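Local coordinates for protein OXA-46 oxacillinase (Pseudomonas aeruginosa, PDB 3IF6) that probably hydrolyses the beta-lactam ring of penicillin-type antibiotics to a substituted beta-amino acid, as a class D beta-lactamase that confers antibiotic resistance, at residues Glu41-Ile46 with Ala234-Thr239; Lys142-Gly147 with Leu183-Glu188; Ile224-Gly229 with Ile260-Pro265. All coordinates share one frame; numbering follows the deposited sequence.

Interaction 1: residues Glu41-Ile46 with Ala234-Thr239; sequences EGAIVI and ALNIDT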
ATOM      1  N   GLU C  41     -25.964 -14.292 -11.478  1.00 45.18           N
ATOM      2  CA  GLU C  41     -25.476 -15.007 -12.657  1.00 45.40           C
ATOM      3  C   GLU C  41     -24.147 -14.394 -12.960  1.00 44.19           C
ATOM      4  O   GLU C  41     -24.082 -13.201 -13.202  1.00 44.46           O
ATOM      5  CB  GLU C  41     -26.381 -14.818 -13.894  1.00 45.79           C
ATOM      6  CG  GLU C  41     -27.829 -15.264 -13.720  1.00 49.02           C
ATOM      7  CD  GLU C  41     -27.980 -16.759 -13.862  1.00 52.59           C
ATOM      8  OE1 GLU C  41     -27.689 -17.274 -14.965  1.00 55.34           O
ATOM      9  OE2 GLU C  41     -28.382 -17.418 -12.880  1.00 53.74           O
ATOM     10  N   GLY C  42     -23.089 -15.184 -12.923  1.00 43.33           N
ATOM     11  CA  GLY C  42     -21.794 -14.654 -13.316  1.00 42.60           C
ATOM     12  C   GLY C  42     -20.683 -15.646 -13.561  1.00 41.48           C
ATOM     13  O   GLY C  42     -20.894 -16.835 -13.675  1.00 41.10           O
ATOM     14  N   ALA C  43     -19.483 -15.112 -13.664  1.00 41.19           N
ATOM     15  CA  ALA C  43     -18.278 -15.912 -13.824  1.00 40.84           C
ATOM     16  C   ALA C  43     -17.182 -15.329 -12.925  1.00 39.96           C
ATOM     17  O   ALA C  43     -17.093 -14.110 -12.784  1.00 39.14           O
ATOM     18  CB  ALA C  43     -17.817 -15.902 -15.281  1.00 40.32           C
ATOM     19  N   ILE C  44     -16.361 -16.205 -12.345  1.00 39.15           N
ATOM     20  CA  ILE C  44     -15.079 -15.791 -11.721  1.00 38.43           C
ATOM     21  C   ILE C  44     -13.838 -16.585 -12.253  1.00 37.36           C
ATOM     22  O   ILE C  44     -13.915 -17.781 -12.557  1.00 36.25           O
ATOM     23  CB  ILE C  44     -15.181 -15.806 -10.168  1.00 38.18           C
ATOM     24  CG1 ILE C  44     -14.025 -15.030  -9.521  1.00 38.32           C
ATOM     25  CG2 ILE C  44     -15.299 -17.231  -9.645  1.00 39.20           C
ATOM     26  CD1 ILE C  44     -14.272 -14.752  -8.062  1.00 36.30           C
ATOM     27  N   VAL C  45     -12.735 -15.860 -12.437  1.00 36.38           N
ATOM     28  CA  VAL C  45     -11.419 -16.430 -12.656  1.00 35.46           C
ATOM     29  C   VAL C  45     -10.522 -16.044 -11.439  1.00 35.58           C
ATOM     30  O   VAL C  45     -10.458 -14.868 -11.048  1.00 33.91           O
ATOM     31  CB  VAL C  45     -10.799 -15.954 -14.001  1.00 35.56           C
ATOM     32  CG1 VAL C  45      -9.575 -16.780 -14.363  1.00 35.35           C
ATOM     33  CG2 VAL C  45     -11.807 -16.079 -15.144  1.00 36.67           C
ATOM     34  N   ILE C  46      -9.867 -17.063 -10.858  1.00 35.39           N
ATOM     35  CA  ILE C  46      -8.973 -16.938  -9.704  1.00 34.62           C
ATOM     36  C   ILE C  46      -7.641 -17.575 -10.093  1.00 34.54           C
ATOM     37  O   ILE C  46      -7.588 -18.792 -10.315  1.00 34.66           O
ATOM     38  CB  ILE C  46      -9.531 -17.700  -8.479  1.00 34.79           C
ATOM     39  CG1 ILE C  46     -10.851 -17.102  -7.989  1.00 35.05           C
ATOM     40  CG2 ILE C  46      -8.504 -17.771  -7.328  1.00 33.81           C
ATOM     41  CD1 ILE C  46     -10.710 -15.747  -7.280  1.00 37.59           C
ATOM     42  N   ALA C 234     -11.162 -12.010 -10.955  1.00 30.47           N
ATOM     43  CA  ALA C 234     -11.916 -11.275 -11.948  1.00 30.68           C
ATOM     44  C   ALA C 234     -13.269 -11.952 -12.035  1.00 31.77           C
ATOM     45  O   ALA C 234     -13.441 -13.015 -12.644  1.00 31.66           O
ATOM     46  CB  ALA C 234     -11.178 -11.219 -13.312  1.00 29.99           C
ATOM     47  N   LEU C 235     -14.212 -11.349 -11.331  1.00 33.39           N
ATOM     48  CA  LEU C 235     -15.613 -11.725 -11.358  1.00 35.03           C
ATOM     49  C   LEU C 235     -16.409 -10.727 -12.199  1.00 36.43           C
ATOM     50  O   LEU C 235     -16.150  -9.515 -12.166  1.00 37.16           O
ATOM     51  CB  LEU C 235     -16.147 -11.727  -9.944  1.00 34.54           C
ATOM     52  CG  LEU C 235     -17.634 -11.865  -9.694  1.00 36.14           C
ATOM     53  CD1 LEU C 235     -17.888 -12.655  -8.437  1.00 31.54           C
ATOM     54  CD2 LEU C 235     -18.286 -10.469  -9.651  1.00 38.30           C
ATOM     55  N   ASN C 236     -17.360 -11.236 -12.974  1.00 37.73           N
ATOM     56  CA  ASN C 236     -18.443 -10.385 -13.495  1.00 38.13           C
ATOM     57  C   ASN C 236     -19.800 -11.012 -13.275  1.00 38.77           C
ATOM     58  O   ASN C 236     -19.914 -12.195 -13.090  1.00 39.23           O
ATOM     59  CB  ASN C 236     -18.223  -9.942 -14.942  1.00 37.11           C
ATOM     60  CG  ASN C 236     -18.211 -11.086 -15.904  1.00 36.53           C
ATOM     61  OD1 ASN C 236     -17.268 -11.238 -16.683  1.00 37.22           O
ATOM     62  ND2 ASN C 236     -19.245 -11.906 -15.866  1.00 33.65           N
ATOM     63  N   ILE C 237     -20.827 -10.187 -13.308  1.00 40.75           N
ATOM     64  CA  ILE C 237     -22.140 -10.549 -12.810  1.00 42.79           C
ATOM     65  C   ILE C 237     -23.206  -9.730 -13.571  1.00 43.49           C
ATOM     66  O   ILE C 237     -22.990  -8.555 -13.869  1.00 43.37           O
ATOM     67  CB  ILE C 237     -22.180 -10.338 -11.265  1.00 42.98           C
ATOM     68  CG1 ILE C 237     -22.754 -11.553 -10.569  1.00 43.70           C
ATOM     69  CG2 ILE C 237     -22.816  -8.993 -10.832  1.00 44.18           C
ATOM     70  CD1 ILE C 237     -21.790 -12.670 -10.561  1.00 43.72           C
ATOM     71  N   ASP C 238     -24.311 -10.368 -13.958  1.00 44.37           N
ATOM     72  CA  ASP C 238     -25.451  -9.624 -14.512  1.00 45.19           C
ATOM     73  C   ASP C 238     -26.027  -8.774 -13.374  1.00 45.85           C
ATOM     74  O   ASP C 238     -26.123  -9.245 -12.240  1.00 45.41           O
ATOM     75  CB  ASP C 238     -26.565 -10.563 -14.996  1.00 44.68           C
ATOM     76  CG  ASP C 238     -26.162 -11.452 -16.156  1.00 43.50           C
ATOM     77  OD1 ASP C 238     -25.301 -11.098 -16.984  1.00 41.70           O
ATOM     78  OD2 ASP C 238     -26.776 -12.526 -16.256  1.00 44.41           O
ATOM     79  N   THR C 239     -26.411  -7.535 -13.669  1.00 47.21           N
ATOM     80  CA  THR C 239     -27.141  -6.723 -12.685  1.00 49.05           C
ATOM     81  C   THR C 239     -28.583  -6.412 -13.180  1.00 50.38           C
ATOM     82  O   THR C 239     -28.872  -5.297 -13.670  1.00 50.45           O
ATOM     83  CB  THR C 239     -26.332  -5.480 -12.183  1.00 48.82           C
ATOM     84  OG1 THR C 239     -26.087  -4.566 -13.258  1.00 49.18           O
ATOM     85  CG2 THR C 239     -24.993  -5.916 -11.587  1.00 48.70           C
TER
HETATM   86  O   HOH W   1     -26.900 -11.372 -11.338  1.00 39.40           O
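G42-I46 and A234-D238 run antiparallel at 178°, their axes 4.6 Å apart, as neighbouring strands in the central sheet of the class D beta-lactamase fold. A43 with N236 and V45 with A234 are hydrogen-bonded pairs, while G42 with I237 and I44 with L235 are the non-hydrogen-bonded ones. D238 N bonds to E41 O at 2.9 Å, and V45 N bonds to A234 O. The return bond from A234 N to V45 O is weak.

I44, L235 and I237 point to one face, where F35 touches all three and helix 248-259 packs on I44 and L235. I44 extends CG1 away from its own backbone N (chi1 -164°), which lays that atom 3.9 Å from L235 CB; CD1 follows on toward L235 CD1. G42, with no side chain, leaves its place on this face to I237, whose CD1 methyl comes over the strand to 3.4 Å from G42 CA. The other face carries A43, V45, A234 and N236. Small A234 and branched V45 both fit against I172 of helix 168-179.

Polar groups gather at the E41/D238 end of the pair. D238 OD2 approaches E41 CB at 3.3 Å, with the two carboxylate planes 27° apart and their charged atoms not in contact; D238 OD1 forms a salt bridge with R63, which would be expected to ease the gathering of negative charge. E41 N donates to a water oxygen 3.1 Å away. Directional backbone bonds thus set the register, and apolar side chains on both faces let the paired strands lie between two helical layers.

Interaction 2: residues Lys142-Gly147 with Leu183-Glu188; sequences KQIDYG and LPFKVE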
ATOM      1  N   LYS C 142      -3.107  -0.761 -27.468  1.00 59.41           N
ATOM      2  CA  LYS C 142      -2.459  -1.836 -28.221  1.00 59.68           C
ATOM      3  C   LYS C 142      -1.059  -2.156 -27.677  1.00 59.19           C
ATOM      4  O   LYS C 142      -0.513  -3.246 -27.921  1.00 59.24           O
ATOM      5  CB  LYS C 142      -2.391  -1.471 -29.719  1.00 59.80           C
ATOM      6  CG  LYS C 142      -3.589  -1.975 -30.532  1.00 60.77           C
ATOM      7  CD  LYS C 142      -3.611  -1.388 -31.946  1.00 60.81           C
ATOM      8  CE  LYS C 142      -4.999  -1.544 -32.608  1.00 61.57           C
ATOM      9  NZ  LYS C 142      -5.430  -0.303 -33.315  1.00 59.07           N
ATOM     10  N   GLN C 143      -0.471  -1.183 -26.977  1.00 58.55           N
ATOM     11  CA  GLN C 143       0.759  -1.389 -26.220  1.00 57.61           C
ATOM     12  C   GLN C 143       0.488  -2.401 -25.095  1.00 56.56           C
ATOM     13  O   GLN C 143       1.310  -3.288 -24.826  1.00 56.46           O
ATOM     14  CB  GLN C 143       1.279  -0.057 -25.657  1.00 57.53           C
ATOM     15  CG  GLN C 143       2.250   0.708 -26.582  1.00 58.06           C
ATOM     16  CD  GLN C 143       2.668   2.079 -26.021  1.00 58.57           C
ATOM     17  OE1 GLN C 143       3.059   2.207 -24.857  1.00 60.42           O
ATOM     18  NE2 GLN C 143       2.589   3.109 -26.858  1.00 61.03           N
ATOM     19  N   ILE C 144      -0.683  -2.275 -24.475  1.00 55.29           N
ATOM     20  CA  ILE C 144      -1.039  -3.092 -23.327  1.00 54.68           C
ATOM     21  C   ILE C 144      -1.988  -4.213 -23.701  1.00 54.60           C
ATOM     22  O   ILE C 144      -2.625  -4.812 -22.823  1.00 54.45           O
ATOM     23  CB  ILE C 144      -1.631  -2.267 -22.135  1.00 54.53           C
ATOM     24  CG1 ILE C 144      -3.008  -1.686 -22.461  1.00 54.49           C
ATOM     25  CG2 ILE C 144      -0.653  -1.195 -21.656  1.00 54.14           C
ATOM     26  CD1 ILE C 144      -3.857  -1.355 -21.216  1.00 54.35           C
ATOM     27  N   ASP C 145      -2.085  -4.484 -25.005  1.00 54.32           N
ATOM     28  CA  ASP C 145      -2.871  -5.608 -25.528  1.00 53.47           C
ATOM     29  C   ASP C 145      -4.127  -5.859 -24.672  1.00 52.11           C
ATOM     30  O   ASP C 145      -4.354  -6.963 -24.196  1.00 51.72           O
ATOM     31  CB  ASP C 145      -1.958  -6.856 -25.629  1.00 54.28           C
ATOM     32  CG  ASP C 145      -2.731  -8.148 -25.879  1.00 55.09           C
ATOM     33  OD1 ASP C 145      -3.547  -8.187 -26.819  1.00 55.52           O
ATOM     34  OD2 ASP C 145      -2.532  -9.124 -25.114  1.00 58.05           O
ATOM     35  N   TYR C 146      -4.930  -4.809 -24.496  1.00 51.12           N
ATOM     36  CA  TYR C 146      -6.097  -4.796 -23.604  1.00 50.40           C
ATOM     37  C   TYR C 146      -7.431  -5.025 -24.331  1.00 50.73           C
ATOM     38  O   TYR C 146      -7.953  -4.104 -24.973  1.00 50.36           O
ATOM     39  CB  TYR C 146      -6.139  -3.444 -22.874  1.00 49.59           C
ATOM     40  CG  TYR C 146      -7.165  -3.326 -21.764  1.00 48.08           C
ATOM     41  CD1 TYR C 146      -6.828  -3.622 -20.444  1.00 46.14           C
ATOM     42  CD2 TYR C 146      -8.471  -2.894 -22.038  1.00 46.80           C
ATOM     43  CE1 TYR C 146      -7.760  -3.504 -19.418  1.00 46.36           C
ATOM     44  CE2 TYR C 146      -9.414  -2.770 -21.027  1.00 47.62           C
ATOM     45  CZ  TYR C 146      -9.049  -3.076 -19.711  1.00 47.87           C
ATOM     46  OH  TYR C 146      -9.987  -2.954 -18.717  1.00 47.60           O
ATOM     47  N   GLY C 147      -7.998  -6.223 -24.200  1.00 50.92           N
ATOM     48  CA  GLY C 147      -9.209  -6.578 -24.945  1.00 52.23           C
ATOM     49  C   GLY C 147      -8.991  -6.373 -26.435  1.00 53.19           C
ATOM     50  O   GLY C 147      -8.297  -7.152 -27.070  1.00 53.24           O
ATOM     51  N   LEU C 183       4.206  -3.798 -17.703  1.00 41.34           N
ATOM     52  CA  LEU C 183       3.554  -2.885 -18.653  1.00 41.38           C
ATOM     53  C   LEU C 183       4.525  -1.829 -19.228  1.00 42.37           C
ATOM     54  O   LEU C 183       5.538  -1.488 -18.582  1.00 42.42           O
ATOM     55  CB  LEU C 183       2.308  -2.250 -18.027  1.00 40.50           C
ATOM     56  CG  LEU C 183       1.218  -3.218 -17.537  1.00 39.03           C
ATOM     57  CD1 LEU C 183       0.188  -2.445 -16.759  1.00 37.25           C
ATOM     58  CD2 LEU C 183       0.528  -4.010 -18.643  1.00 36.90           C
ATOM     59  N   PRO C 184       4.228  -1.316 -20.451  1.00 42.97           N
ATOM     60  CA  PRO C 184       5.179  -0.421 -21.137  1.00 43.33           C
ATOM     61  C   PRO C 184       5.050   1.002 -20.597  1.00 43.44           C
ATOM     62  O   PRO C 184       4.738   1.937 -21.345  1.00 44.30           O
ATOM     63  CB  PRO C 184       4.721  -0.490 -22.595  1.00 43.39           C
ATOM     64  CG  PRO C 184       3.190  -0.660 -22.477  1.00 43.72           C
ATOM     65  CD  PRO C 184       2.982  -1.504 -21.228  1.00 42.91           C
ATOM     66  N   PHE C 185       5.261   1.141 -19.292  1.00 43.36           N
ATOM     67  CA  PHE C 185       5.092   2.409 -18.576  1.00 42.95           C
ATOM     68  C   PHE C 185       6.246   2.608 -17.608  1.00 42.76           C
ATOM     69  O   PHE C 185       7.025   1.672 -17.350  1.00 42.91           O
ATOM     70  CB  PHE C 185       3.742   2.450 -17.845  1.00 42.27           C
ATOM     71  CG  PHE C 185       2.556   2.546 -18.774  1.00 42.77           C
ATOM     72  CD1 PHE C 185       2.253   3.757 -19.433  1.00 43.98           C
ATOM     73  CD2 PHE C 185       1.735   1.443 -18.995  1.00 41.28           C
ATOM     74  CE1 PHE C 185       1.159   3.847 -20.297  1.00 44.19           C
ATOM     75  CE2 PHE C 185       0.637   1.516 -19.856  1.00 39.41           C
ATOM     76  CZ  PHE C 185       0.342   2.708 -20.503  1.00 42.74           C
ATOM     77  N   LYS C 186       6.386   3.827 -17.097  1.00 42.27           N
ATOM     78  CA  LYS C 186       7.346   4.068 -16.029  1.00 41.85           C
ATOM     79  C   LYS C 186       6.933   3.241 -14.811  1.00 40.99           C
ATOM     80  O   LYS C 186       5.721   3.205 -14.451  1.00 40.68           O
ATOM     81  CB  LYS C 186       7.392   5.549 -15.673  1.00 42.56           C
ATOM     82  CG  LYS C 186       8.217   6.401 -16.628  1.00 44.12           C
ATOM     83  CD  LYS C 186       8.033   7.866 -16.286  1.00 48.80           C
ATOM     84  CE  LYS C 186       8.102   8.765 -17.521  1.00 51.69           C
ATOM     85  NZ  LYS C 186       9.474   8.842 -18.133  1.00 53.87           N
ATOM     86  N   VAL C 187       7.913   2.568 -14.189  1.00 39.60           N
ATOM     87  CA  VAL C 187       7.619   1.743 -13.006  1.00 38.32           C
ATOM     88  C   VAL C 187       6.963   2.578 -11.872  1.00 38.59           C
ATOM     89  O   VAL C 187       6.052   2.090 -11.197  1.00 38.08           O
ATOM     90  CB  VAL C 187       8.839   0.865 -12.545  1.00 38.57           C
ATOM     91  CG1 VAL C 187       8.535   0.141 -11.205  1.00 37.28           C
ATOM     92  CG2 VAL C 187       9.215  -0.160 -13.629  1.00 34.91           C
ATOM     93  N   GLU C 188       7.369   3.847 -11.730  1.00 38.63           N
ATOM     94  CA  GLU C 188       6.730   4.778 -10.774  1.00 39.37           C
ATOM     95  C   GLU C 188       5.226   5.018 -11.018  1.00 38.71           C
ATOM     96  O   GLU C 188       4.432   5.164 -10.060  1.00 38.10           O
ATOM     97  CB  GLU C 188       7.492   6.112 -10.686  1.00 39.63           C
ATOM     98  CG  GLU C 188       7.533   6.931 -12.008  1.00 41.40           C
ATOM     99  CD  GLU C 188       7.995   8.364 -11.802  1.00 40.70           C
ATOM    100  OE1 GLU C 188       7.288   9.141 -11.119  1.00 42.08           O
ATOM    101  OE2 GLU C 188       9.057   8.714 -12.348  1.00 42.18           O
TER
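I144 meets L183, P184 and F185 in the helical part of the class D beta-lactamase fold, where the end of helix 134-143 and the residues after it pass the loop that leads into helix 187-196. P184 is the centre of an inverse gamma turn; the turn has a weak bond from F185 N to L183 O, and atoms of all three residues come near the isoleucine.

The close packing is the work of one methyl group. With chi1 at 69°, I144 holds CG1 between its backbone N and carbonyl carbon and sends CG2 toward the loop. There CG2 touches P184 CD at 3.7 Å and lies near L183 CD2 at 4.3 Å. The isoleucine and proline side chains cross at about a right angle, and CG2 is the atom that makes the touch. Branched aliphatic residues suit this position, for P77 and F81 of helix 77-85 and F174 of helix 168-179 also pack on I144, while L183 reaches L80, F174 and L178.

Toward solvent the fit is looser. Q143, with its chain extended beyond CG, runs obliquely past the pyrrolidine ring of exposed P184. Its CB is 3.8 Å from P184 CG, and OE1 rests 3.7 Å from that same carbon, a van der Waals touch that gives the amide no polar partner across the contact. A glutamine can serve here because its aliphatic part meets the proline in a partly exposed setting.

The closest touch is I144 CG2 to F185 CE2, 3.5 Å, at the ring's edge near its plane.

Interaction 3: residues Ile224-Gly229 with Ile260-Pro265; sequences IEWPTG and IDALPP. With EDO (1,2-ethanediol), chain K.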
ATOM      1  N   ILE C 224      -5.281 -10.174  -4.022  1.00 31.30           N
ATOM      2  CA  ILE C 224      -4.728 -10.194  -2.646  1.00 30.85           C
ATOM      3  C   ILE C 224      -3.277 -10.711  -2.624  1.00 30.31           C
ATOM      4  O   ILE C 224      -2.988 -11.831  -3.062  1.00 29.27           O
ATOM      5  CB  ILE C 224      -5.549 -11.053  -1.660  1.00 30.93           C
ATOM      6  CG1 ILE C 224      -7.010 -11.181  -2.098  1.00 32.83           C
ATOM      7  CG2 ILE C 224      -5.474 -10.455  -0.250  1.00 30.52           C
ATOM      8  CD1 ILE C 224      -7.223 -12.022  -3.339  1.00 35.57           C
ATOM      9  N   GLU C 225      -2.370  -9.865  -2.136  1.00 30.07           N
ATOM     10  CA  GLU C 225      -0.963 -10.213  -2.020  1.00 29.53           C
ATOM     11  C   GLU C 225      -0.757 -10.798  -0.636  1.00 28.77           C
ATOM     12  O   GLU C 225      -1.085 -10.146   0.347  1.00 29.08           O
ATOM     13  CB  GLU C 225      -0.094  -8.973  -2.135  1.00 30.14           C
ATOM     14  CG  GLU C 225      -0.382  -8.093  -3.306  1.00 30.19           C
ATOM     15  CD  GLU C 225       0.682  -7.037  -3.476  1.00 33.23           C
ATOM     16  OE1 GLU C 225       1.548  -6.935  -2.559  1.00 29.34           O
ATOM     17  OE2 GLU C 225       0.644  -6.322  -4.526  1.00 31.25           O
ATOM     18  N   TRP C 226      -0.268 -12.037  -0.572  1.00 27.74           N
ATOM     19  CA  TRP C 226       0.118 -12.676   0.684  1.00 27.26           C
ATOM     20  C   TRP C 226       1.637 -12.788   0.661  1.00 27.30           C
ATOM     21  O   TRP C 226       2.255 -12.475  -0.381  1.00 28.04           O
ATOM     22  CB  TRP C 226      -0.553 -14.036   0.840  1.00 26.86           C
ATOM     23  CG  TRP C 226      -2.010 -13.956   1.060  1.00 27.20           C
ATOM     24  CD1 TRP C 226      -3.006 -13.879   0.077  1.00 25.80           C
ATOM     25  CD2 TRP C 226      -2.686 -13.884   2.329  1.00 29.07           C
ATOM     26  NE1 TRP C 226      -4.247 -13.792   0.681  1.00 25.44           N
ATOM     27  CE2 TRP C 226      -4.093 -13.793   2.050  1.00 28.10           C
ATOM     28  CE3 TRP C 226      -2.249 -13.859   3.681  1.00 28.05           C
ATOM     29  CZ2 TRP C 226      -5.074 -13.706   3.085  1.00 28.68           C
ATOM     30  CZ3 TRP C 226      -3.222 -13.787   4.712  1.00 27.06           C
ATOM     31  CH2 TRP C 226      -4.628 -13.716   4.400  1.00 28.79           C
ATOM     32  N   PRO C 227       2.265 -13.193   1.790  1.00 27.64           N
ATOM     33  CA  PRO C 227       3.769 -13.299   1.784  1.00 27.74           C
ATOM     34  C   PRO C 227       4.384 -14.152   0.606  1.00 28.74           C
ATOM     35  O   PRO C 227       5.446 -13.783  -0.004  1.00 27.49           O
ATOM     36  CB  PRO C 227       4.087 -13.936   3.148  1.00 27.36           C
ATOM     37  CG  PRO C 227       2.909 -13.576   4.044  1.00 27.01           C
ATOM     38  CD  PRO C 227       1.676 -13.547   3.110  1.00 27.16           C
ATOM     39  N   THR C 228       3.709 -15.252   0.279  1.00 28.93           N
ATOM     40  CA  THR C 228       4.200 -16.183  -0.758  1.00 29.82           C
ATOM     41  C   THR C 228       3.793 -15.825  -2.189  1.00 29.97           C
ATOM     42  O   THR C 228       4.347 -16.347  -3.146  1.00 30.24           O
ATOM     43  CB  THR C 228       3.845 -17.635  -0.390  1.00 30.10           C
ATOM     44  OG1 THR C 228       2.467 -17.701   0.044  1.00 31.28           O
ATOM     45  CG2 THR C 228       4.772 -18.089   0.824  1.00 29.23           C
ATOM     46  N   GLY C 229       2.877 -14.877  -2.352  1.00 30.16           N
ATOM     47  CA  GLY C 229       2.508 -14.434  -3.702  1.00 28.67           C
ATOM     48  C   GLY C 229       1.063 -14.001  -3.767  1.00 28.14           C
ATOM     49  O   GLY C 229       0.377 -13.968  -2.750  1.00 27.07           O
ATOM     50  N   ILE C 260     -10.863 -20.507  -0.202  1.00 33.14           N
ATOM     51  CA  ILE C 260      -9.538 -20.974  -0.572  1.00 33.36           C
ATOM     52  C   ILE C 260      -8.401 -20.299   0.248  1.00 34.15           C
ATOM     53  O   ILE C 260      -7.221 -20.351  -0.145  1.00 33.79           O
ATOM     54  CB  ILE C 260      -9.304 -20.799  -2.087  1.00 33.33           C
ATOM     55  CG1 ILE C 260      -9.363 -19.334  -2.477  1.00 30.53           C
ATOM     56  CG2 ILE C 260     -10.310 -21.628  -2.877  1.00 34.64           C
ATOM     57  CD1 ILE C 260      -8.391 -18.956  -3.558  1.00 27.84           C
ATOM     58  N   ASP C 261      -8.787 -19.675   1.370  1.00 34.98           N
ATOM     59  CA  ASP C 261      -7.904 -18.995   2.341  1.00 36.56           C
ATOM     60  C   ASP C 261      -7.061 -17.900   1.704  1.00 36.62           C
ATOM     61  O   ASP C 261      -5.832 -17.899   1.836  1.00 36.95           O
ATOM     62  CB  ASP C 261      -7.022 -20.002   3.087  1.00 37.23           C
ATOM     63  CG  ASP C 261      -7.790 -21.272   3.478  1.00 42.23           C
ATOM     64  OD1 ASP C 261      -8.731 -21.197   4.316  1.00 45.02           O
ATOM     65  OD2 ASP C 261      -7.462 -22.354   2.922  1.00 48.39           O
ATOM     66  N   ALA C 262      -7.722 -17.006   0.975  1.00 36.77           N
ATOM     67  CA  ALA C 262      -7.053 -15.913   0.272  1.00 37.00           C
ATOM     68  C   ALA C 262      -7.570 -14.597   0.836  1.00 37.26           C
ATOM     69  O   ALA C 262      -7.157 -13.518   0.423  1.00 37.22           O
ATOM     70  CB  ALA C 262      -7.291 -15.997  -1.240  1.00 36.34           C
ATOM     71  N   LEU C 263      -8.483 -14.717   1.792  1.00 37.81           N
ATOM     72  CA  LEU C 263      -8.963 -13.599   2.564  1.00 38.43           C
ATOM     73  C   LEU C 263      -9.147 -14.163   3.925  1.00 39.31           C
ATOM     74  O   LEU C 263      -9.543 -15.331   4.034  1.00 38.72           O
ATOM     75  CB  LEU C 263     -10.317 -13.090   2.062  1.00 38.76           C
ATOM     76  CG  LEU C 263     -10.385 -11.919   1.079  1.00 38.60           C
ATOM     77  CD1 LEU C 263     -11.824 -11.481   1.040  1.00 38.97           C
ATOM     78  CD2 LEU C 263      -9.496 -10.749   1.529  1.00 37.91           C
ATOM     79  N   PRO C 264      -8.856 -13.352   4.975  1.00 40.28           N
ATOM     80  CA  PRO C 264      -9.035 -13.882   6.303  1.00 42.02           C
ATOM     81  C   PRO C 264     -10.523 -13.936   6.653  1.00 44.29           C
ATOM     82  O   PRO C 264     -11.353 -13.257   6.002  1.00 43.50           O
ATOM     83  CB  PRO C 264      -8.245 -12.912   7.204  1.00 41.26           C
ATOM     84  CG  PRO C 264      -7.934 -11.759   6.416  1.00 40.22           C
ATOM     85  CD  PRO C 264      -8.386 -11.959   4.999  1.00 40.16           C
ATOM     86  N   PRO C 265     -10.872 -14.743   7.665  1.00 46.71           N
ATOM     87  CA  PRO C 265     -12.312 -14.862   7.938  1.00 48.98           C
ATOM     88  C   PRO C 265     -12.864 -13.662   8.739  1.00 51.25           C
ATOM     89  O   PRO C 265     -12.177 -12.614   8.865  1.00 51.38           O
ATOM     90  CB  PRO C 265     -12.430 -16.191   8.697  1.00 48.50           C
ATOM     91  CG  PRO C 265     -11.008 -16.552   9.152  1.00 48.12           C
ATOM     92  CD  PRO C 265     -10.044 -15.541   8.585  1.00 46.67           C
TER
HETATM   93  C1  EDO K 271       9.492 -14.749  -2.588  1.00 52.91           C
HETATM   94  O1  EDO K 271      10.266 -13.604  -2.985  1.00 53.97           O
HETATM   95  C2  EDO K 271       9.272 -14.720  -1.085  1.00 52.76           C
HETATM   96  O2  EDO K 271       8.162 -15.556  -0.767  1.00 53.28           O
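I224 and A262 form the apolar centre, where I224 CG1 lies 3.4 Å from A262 O. Looser contacts surround it, with I224 CD1 4.5 Å from A262 CB and I224 CG2 4.4 Å from L263 CD2. A small alanine suits a place shared by I224, L257 of helix 248-259 and V231 of the adjoining strand.

Farther out, the indole of W226 points its NE1/CZ2 edge at the loop, CG turned away from its own carbonyl carbon (chi1 -69°). Its CH2 lies 4.2 Å from P264 CD, while W205 touches both W226 and P264. The polar edge of the same ring makes the one hydrogen bond of the contact: NE1 donates to A262 O at 2.9 Å (N-H...O 145°), the oxygen lying in the indole plane but the donor standing 51° above the carbonyl plane. Tryptophan suits this place because it combines a broad apolar surface with an N-H at its rim. R50 makes a cation-pi contact with W226 and hydrogen bonds to D261 O and I260 O.

The arrangement is that of a beta hairpin, with a type I turn at W226-G229, packed against a Schellman motif, in which D261 with positive phi ends helix 248-259.

Overall arrangement
Interactions 1 and 3 belong to the same sheet, through the neighbouring strands 229-238 and 217-226, and they touch where I46 CG2 packs on I260 CD1 at 4.0 Å. Helix 248-259 serves both, lying against the sheet in interaction 1 and ending beside the strand in interaction 3. Interaction 2 lies across the chain's centre from interaction 1, about 24 Å between centres, and joins loops at the ends of helices. Interaction 1 is buried and ruled by main-chain bonds; interactions 2 and 3 are partly buried and depend on side chains. Interaction 2 is wholly van der Waals across its segments, whereas interaction 3 adds an indole-to-carbonyl bond at the end of strand 217-226, near the hairpin turn.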